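Local coordinates for putative uronate isomerase (Thermotoga maritima, PDB 4NAR), which is of unproven function but probably acts as an isomerase or racemase, possibly with lactate racemase activity, at residues 8-13 / 42-47; 21-26 / 50-55. All blocks are in the same frame, centred on the assembly; numbering follows the deposited sequence.

Interaction 1: residues 8-13 / 42-47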
loop_
_atom_site.group_PDB
_atom_site.type_symbol
_atom_site.label_atom_id
_atom_site.label_comp_id
_atom_site.label_asym_id
_atom_site.label_seq_id
_atom_site.Cartn_x
_atom_site.Cartn_y
_atom_site.Cartn_z
ATOM N N ASP A 8 20.778 11.655 -6.886
ATOM C CA ASP A 8 20.398 10.896 -8.070
ATOM C C ASP A 8 21.676 10.256 -8.593
ATOM O O ASP A 8 22.378 10.849 -9.416
ATOM C CB ASP A 8 19.750 11.808 -9.118
ATOM C CG ASP A 8 19.121 11.031 -10.294
ATOM O OD1 ASP A 8 19.166 9.767 -10.334
ATOM O OD2 ASP A 8 18.550 11.707 -11.188
ATOM N N PRO A 9 22.012 9.062 -8.070
ATOM C CA PRO A 9 21.220 8.426 -7.002
ATOM C C PRO A 9 21.615 8.904 -5.596
ATOM O O PRO A 9 22.732 9.408 -5.409
ATOM C CB PRO A 9 21.554 6.940 -7.160
ATOM C CG PRO A 9 22.990 6.948 -7.695
ATOM C CD PRO A 9 23.085 8.182 -8.583
ATOM N N LEU A 10 20.704 8.763 -4.630
ATOM C CA LEU A 10 21.031 8.997 -3.226
ATOM C C LEU A 10 21.912 7.838 -2.766
ATOM O O LEU A 10 21.570 6.669 -2.991
ATOM C CB LEU A 10 19.763 9.063 -2.382
ATOM C CG LEU A 10 19.958 9.045 -0.870
ATOM C CD1 LEU A 10 20.662 10.313 -0.427
ATOM C CD2 LEU A 10 18.613 8.875 -0.157
ATOM N N THR A 11 23.053 8.143 -2.148
ATOM C CA THR A 11 24.039 7.097 -1.855
ATOM C C THR A 11 23.967 6.559 -0.441
ATOM O O THR A 11 23.540 7.266 0.482
ATOM C CB THR A 11 25.490 7.571 -2.089
ATOM O OG1 THR A 11 25.836 8.578 -1.121
ATOM C CG2 THR A 11 25.669 8.097 -3.524
ATOM N N GLU A 12 24.405 5.309 -0.278
ATOM C CA GLU A 12 24.563 4.712 1.045
ATOM C C GLU A 12 25.430 5.603 1.953
ATOM O O GLU A 12 25.154 5.744 3.150
ATOM C CB GLU A 12 25.161 3.304 0.949
ATOM C CG GLU A 12 24.781 2.415 2.129
ATOM C CD GLU A 12 25.481 1.061 2.134
ATOM O OE1 GLU A 12 25.806 0.591 3.248
ATOM O OE2 GLU A 12 25.683 0.460 1.046
ATOM N N GLU A 13 26.459 6.223 1.377
ATOM C CA GLU A 13 27.339 7.093 2.152
ATOM C C GLU A 13 26.583 8.277 2.742
ATOM O O GLU A 13 26.702 8.544 3.942
ATOM C CB GLU A 13 28.531 7.581 1.323
ATOM C CG GLU A 13 29.831 7.619 2.130
ATOM C CD GLU A 13 30.556 8.961 2.058
ATOM O OE1 GLU A 13 30.913 9.381 0.932
ATOM O OE2 GLU A 13 30.776 9.586 3.129
ATOM N N VAL A 42 9.210 -3.122 -2.866
ATOM C CA VAL A 42 10.592 -3.120 -3.339
ATOM C C VAL A 42 11.163 -1.706 -3.172
ATOM O O VAL A 42 10.778 -0.770 -3.891
ATOM C CB VAL A 42 10.694 -3.621 -4.806
ATOM C CG1 VAL A 42 12.156 -3.909 -5.194
ATOM C CG2 VAL A 42 9.846 -4.885 -4.978
ATOM N N ASP A 43 12.073 -1.558 -2.208
ATOM C CA ASP A 43 12.610 -0.256 -1.834
ATOM C C ASP A 43 14.027 -0.428 -1.300
ATOM O O ASP A 43 14.610 -1.511 -1.436
ATOM C CB ASP A 43 11.698 0.428 -0.794
ATOM C CG ASP A 43 11.460 -0.432 0.474
ATOM O OD1 ASP A 43 12.401 -1.103 0.991
ATOM O OD2 ASP A 43 10.307 -0.414 0.978
ATOM N N PHE A 44 14.578 0.608 -0.665
ATOM C CA PHE A 44 15.937 0.490 -0.129
ATOM C C PHE A 44 16.018 0.407 1.412
ATOM O O PHE A 44 17.025 0.822 2.026
ATOM C CB PHE A 44 16.884 1.558 -0.719
ATOM C CG PHE A 44 16.438 2.985 -0.489
ATOM C CD1 PHE A 44 16.980 3.749 0.541
ATOM C CD2 PHE A 44 15.486 3.566 -1.307
ATOM C CE1 PHE A 44 16.568 5.073 0.737
ATOM C CE2 PHE A 44 15.072 4.882 -1.113
ATOM C CZ PHE A 44 15.613 5.634 -0.096
ATOM N N THR A 45 14.972 -0.160 2.018
ATOM C CA THR A 45 14.952 -0.395 3.462
ATOM C C THR A 45 16.266 -0.979 3.978
ATOM O O THR A 45 16.814 -0.506 4.983
ATOM C CB THR A 45 13.834 -1.365 3.879
ATOM O OG1 THR A 45 12.553 -0.831 3.505
ATOM C CG2 THR A 45 13.898 -1.620 5.383
ATOM N N HIS A 46 16.764 -1.993 3.275
ATOM C CA HIS A 46 17.971 -2.706 3.688
ATOM C C HIS A 46 19.173 -1.782 3.930
ATOM O O HIS A 46 19.952 -2.021 4.855
ATOM C CB HIS A 46 18.312 -3.836 2.702
ATOM C CG HIS A 46 18.737 -3.368 1.337
ATOM N ND1 HIS A 46 20.008 -3.564 0.852
ATOM C CD2 HIS A 46 18.039 -2.742 0.353
ATOM C CE1 HIS A 46 20.089 -3.068 -0.378
ATOM N NE2 HIS A 46 18.914 -2.567 -0.700
ATOM N N LEU A 47 19.302 -0.722 3.124
ATOM C CA LEU A 47 20.349 0.274 3.328
ATOM C C LEU A 47 20.083 1.107 4.580
ATOM O O LEU A 47 21.014 1.556 5.246
ATOM C CB LEU A 47 20.478 1.213 2.115
ATOM C CG LEU A 47 20.967 0.708 0.745
ATOM C CD1 LEU A 47 20.912 1.843 -0.286
ATOM C CD2 LEU A 47 22.377 0.123 0.806
#
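Glu-12 carries CG anti to its own N (chi1 -154°) and stays extended beyond it, while Leu-47 turns CG anti to its carbonyl carbon (chi1 -67°); these torsions bring the carboxylate of the one to a methyl of the other. The contact joins the N-terminal ends of two helices, 12-24 and 45-58, that pack side by side against the mixed alpha/beta sheet that also takes in strands 217-227 and 231-240. Leu-47 CD2 does all the close touching here, lying 3.3 Å from Glu-12 OE2 and 3.6 Å from Glu-12 CG, with the two side chains set at a slant to each other. It is a van der Waals contact between a methyl and a partly exposed acid. The other oxygen, Glu-12 OE1, has polar partners one turn further along the second helix: a hydrogen bond from Asn-51 ND2 and a long, weak ion pair with Lys-50 NZ. Deeper in, Leu-10 CD2 approaches the Phe-44 ring obliquely, 4.4 Å from CE1. Both of these residues are buried over the sheet, Leu-10 against Leu-236 and Phe-44 against Met-223, Tyr-225 and Pro-233.

Each segment enters its helix through an N-cap residue, Thr-11 and Phe-44. Thr-11 OG1 accepts from Lys-14 N. In the second segment Phe-44 O accepts from Leu-47 N at 3.0 Å. Just before Phe-44, Asp-43 forms an Asx turn: its OD1 takes Thr-45 N at 2.9 Å and also the Thr-45 hydroxyl, OG1, both reaching it from the same face of the carboxylate, roughly 40° out of its plane.

Interaction 2: residues 21-26 / 50-55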
loop_
_atom_site.group_PDB
_atom_site.type_symbol
_atom_site.label_atom_id
_atom_site.label_comp_id
_atom_site.label_asym_id
_atom_site.label_seq_id
_atom_site.Cartn_x
_atom_site.Cartn_y
_atom_site.Cartn_z
ATOM N N LYS A 21 23.956 11.032 12.154
ATOM C CA LYS A 21 23.499 12.286 12.729
ATOM C C LYS A 21 22.288 12.059 13.643
ATOM O O LYS A 21 22.289 12.480 14.806
ATOM C CB LYS A 21 23.160 13.261 11.600
ATOM C CG LYS A 21 22.669 14.630 12.052
ATOM C CD LYS A 21 22.435 15.548 10.847
ATOM C CE LYS A 21 21.967 16.937 11.284
ATOM N NZ LYS A 21 21.394 17.735 10.155
ATOM N N LEU A 22 21.269 11.376 13.118
ATOM C CA LEU A 22 20.057 11.057 13.880
ATOM C C LEU A 22 20.329 10.260 15.175
ATOM O O LEU A 22 19.756 10.568 16.234
ATOM C CB LEU A 22 19.066 10.310 12.984
ATOM C CG LEU A 22 17.996 9.444 13.649
ATOM C CD1 LEU A 22 16.849 10.292 14.180
ATOM C CD2 LEU A 22 17.492 8.421 12.652
ATOM N N VAL A 23 21.202 9.252 15.081
ATOM C CA VAL A 23 21.568 8.415 16.226
ATOM C C VAL A 23 22.368 9.200 17.262
ATOM O O VAL A 23 22.195 9.024 18.472
ATOM C CB VAL A 23 22.382 7.176 15.787
ATOM C CG1 VAL A 23 23.049 6.507 16.992
ATOM C CG2 VAL A 23 21.481 6.184 15.046
ATOM N N GLU A 24 23.239 10.074 16.771
ATOM C CA GLU A 24 24.033 10.937 17.635
ATOM C C GLU A 24 23.126 11.808 18.511
ATOM O O GLU A 24 23.451 12.078 19.669
ATOM C CB GLU A 24 25.013 11.777 16.794
ATOM C CG GLU A 24 25.143 13.244 17.192
ATOM C CD GLU A 24 24.765 14.194 16.051
ATOM O OE1 GLU A 24 25.612 14.396 15.145
ATOM O OE2 GLU A 24 23.623 14.730 16.059
ATOM N N ASP A 25 21.982 12.217 17.963
ATOM C CA ASP A 25 21.023 13.037 18.700
ATOM C C ASP A 25 20.101 12.212 19.622
ATOM O O ASP A 25 19.391 12.769 20.460
ATOM C CB ASP A 25 20.226 13.927 17.740
ATOM C CG ASP A 25 18.725 13.837 17.957
ATOM O OD1 ASP A 25 18.145 14.767 18.579
ATOM O OD2 ASP A 25 18.126 12.823 17.512
ATOM N N LEU A 26 20.120 10.889 19.480
ATOM C CA LEU A 26 19.420 10.036 20.440
ATOM C C LEU A 26 20.207 9.977 21.737
ATOM O O LEU A 26 21.427 9.818 21.716
ATOM C CB LEU A 26 19.232 8.618 19.907
ATOM C CG LEU A 26 17.903 8.302 19.223
ATOM C CD1 LEU A 26 16.782 9.222 19.711
ATOM C CD2 LEU A 26 18.054 8.369 17.708
ATOM N N LYS A 50 19.886 -1.713 8.135
ATOM C CA LYS A 50 21.164 -2.303 8.528
ATOM C C LYS A 50 22.141 -1.252 9.082
ATOM O O LYS A 50 22.886 -1.530 10.023
ATOM C CB LYS A 50 21.776 -3.108 7.369
ATOM C CG LYS A 50 22.833 -2.378 6.546
ATOM C CD LYS A 50 23.176 -3.142 5.266
ATOM C CE LYS A 50 24.378 -2.513 4.554
ATOM N NZ LYS A 50 24.412 -2.906 3.118
ATOM N N ASN A 51 22.121 -0.043 8.521
ATOM C CA ASN A 51 23.024 1.006 8.987
ATOM C C ASN A 51 22.542 1.615 10.287
ATOM O O ASN A 51 23.347 1.875 11.184
ATOM C CB ASN A 51 23.258 2.071 7.918
ATOM C CG ASN A 51 24.244 1.609 6.857
ATOM O OD1 ASN A 51 25.384 1.250 7.175
ATOM N ND2 ASN A 51 23.806 1.585 5.596
ATOM N N LEU A 52 21.224 1.811 10.394
ATOM C CA LEU A 52 20.617 2.264 11.643
ATOM C C LEU A 52 21.003 1.345 12.793
ATOM O O LEU A 52 21.413 1.809 13.860
ATOM C CB LEU A 52 19.098 2.296 11.512
ATOM C CG LEU A 52 18.321 2.945 12.654
ATOM C CD1 LEU A 52 18.736 4.406 12.819
ATOM C CD2 LEU A 52 16.833 2.843 12.381
ATOM N N TYR A 53 20.887 0.039 12.559
ATOM C CA TYR A 53 21.223 -0.963 13.569
ATOM C C TYR A 53 22.704 -0.913 13.934
ATOM O O TYR A 53 23.057 -1.004 15.103
ATOM C CB TYR A 53 20.845 -2.355 13.067
ATOM C CG TYR A 53 21.402 -3.522 13.863
ATOM C CD1 TYR A 53 20.900 -3.840 15.124
ATOM C CD2 TYR A 53 22.399 -4.344 13.329
ATOM C CE1 TYR A 53 21.395 -4.927 15.842
ATOM C CE2 TYR A 53 22.897 -5.435 14.039
ATOM C CZ TYR A 53 22.391 -5.719 15.291
ATOM O OH TYR A 53 22.884 -6.793 16.000
ATOM N N ARG A 54 23.561 -0.762 12.927
ATOM C CA ARG A 54 24.998 -0.737 13.149
ATOM C C ARG A 54 25.393 0.398 14.103
ATOM O O ARG A 54 26.046 0.172 15.128
ATOM C CB ARG A 54 25.722 -0.588 11.816
ATOM C CG ARG A 54 27.019 -1.365 11.738
ATOM C CD ARG A 54 28.244 -0.474 11.919
ATOM N NE ARG A 54 29.398 -1.058 11.240
ATOM C CZ ARG A 54 29.733 -0.794 9.979
ATOM N NH1 ARG A 54 29.013 0.067 9.263
ATOM N NH2 ARG A 54 30.792 -1.388 9.434
ATOM N N PHE A 55 24.975 1.613 13.756
ATOM C CA PHE A 55 25.218 2.791 14.578
ATOM C C PHE A 55 24.587 2.687 15.957
ATOM O O PHE A 55 25.147 3.184 16.940
ATOM C CB PHE A 55 24.696 4.037 13.864
ATOM C CG PHE A 55 25.414 4.333 12.576
ATOM C CD1 PHE A 55 26.765 4.038 12.435
ATOM C CD2 PHE A 55 24.738 4.891 11.500
ATOM C CE1 PHE A 55 27.435 4.309 11.246
ATOM C CE2 PHE A 55 25.399 5.165 10.307
ATOM C CZ PHE A 55 26.749 4.872 10.182
#
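Val-23 O accepts Leu-26 N at 3.0 Å, and Phe-55 N is bound to Asn-51 O at 3.1 Å; these backbone bonds hold in place the turns whose side chains meet. Between the side chains of 21-26 and 50-55 the contacts are apolar. Val-23 stands at the middle, and its two methyls have different partners. CG2, anti to the carbonyl carbon, rests 4.0 Å from Leu-52 CD1 and equally far from Phe-55 CB, fitting between two side chains from successive turns of helix 45-58. CG1, anti to the backbone N (chi1 166°), instead lies 3.9 Å from the carbonyl oxygen of Phe-55.

Leu-52 does not point its CB straight at the other helix, yet its CD1 bends over to reach both Val-23 and Leu-22 CD2, the latter at 4.2 Å. Phe-55 does the reverse: its CB bond heads toward Val-23, but its far end leads away from 21-26, and the side chain touches Lys-16 and Leu-19, earlier on helix 12-24. Its side chain and that of Val-23 cross at about a right angle.

Beneath the pair lies the mixed sheet, where Leu-22 meets Phe-219 of strand 217-227 and Leu-52 meets Phe-146 of strand 144-150. The contact thus joins two neighbouring helices packed on an alpha/beta sheet, helix 45-58 being the connection of the beta-alpha-beta crossover between adjacent parallel strands 31-36 and 63-68.

Interactions 1 and 2 lie about 16 Å apart, centre to centre, and join the same two helices, 12-24 and 45-58. Segments come along the chain in the order 8-13, 21-26, 42-47, 50-55, so the segments of the two contacts alternate: the early end of one helix meets the early end of the other, and the later turns meet likewise. The helices therefore run in the same general direction, with strand 31-36 between them in sequence. Interaction 1 is partly buried and interaction 2 buried, and Glu-12 of the first reaches Asn-51 of the second. Together the two sites join these helices at two levels beside the mixed sheet, within the lactate racemase N-terminal family region.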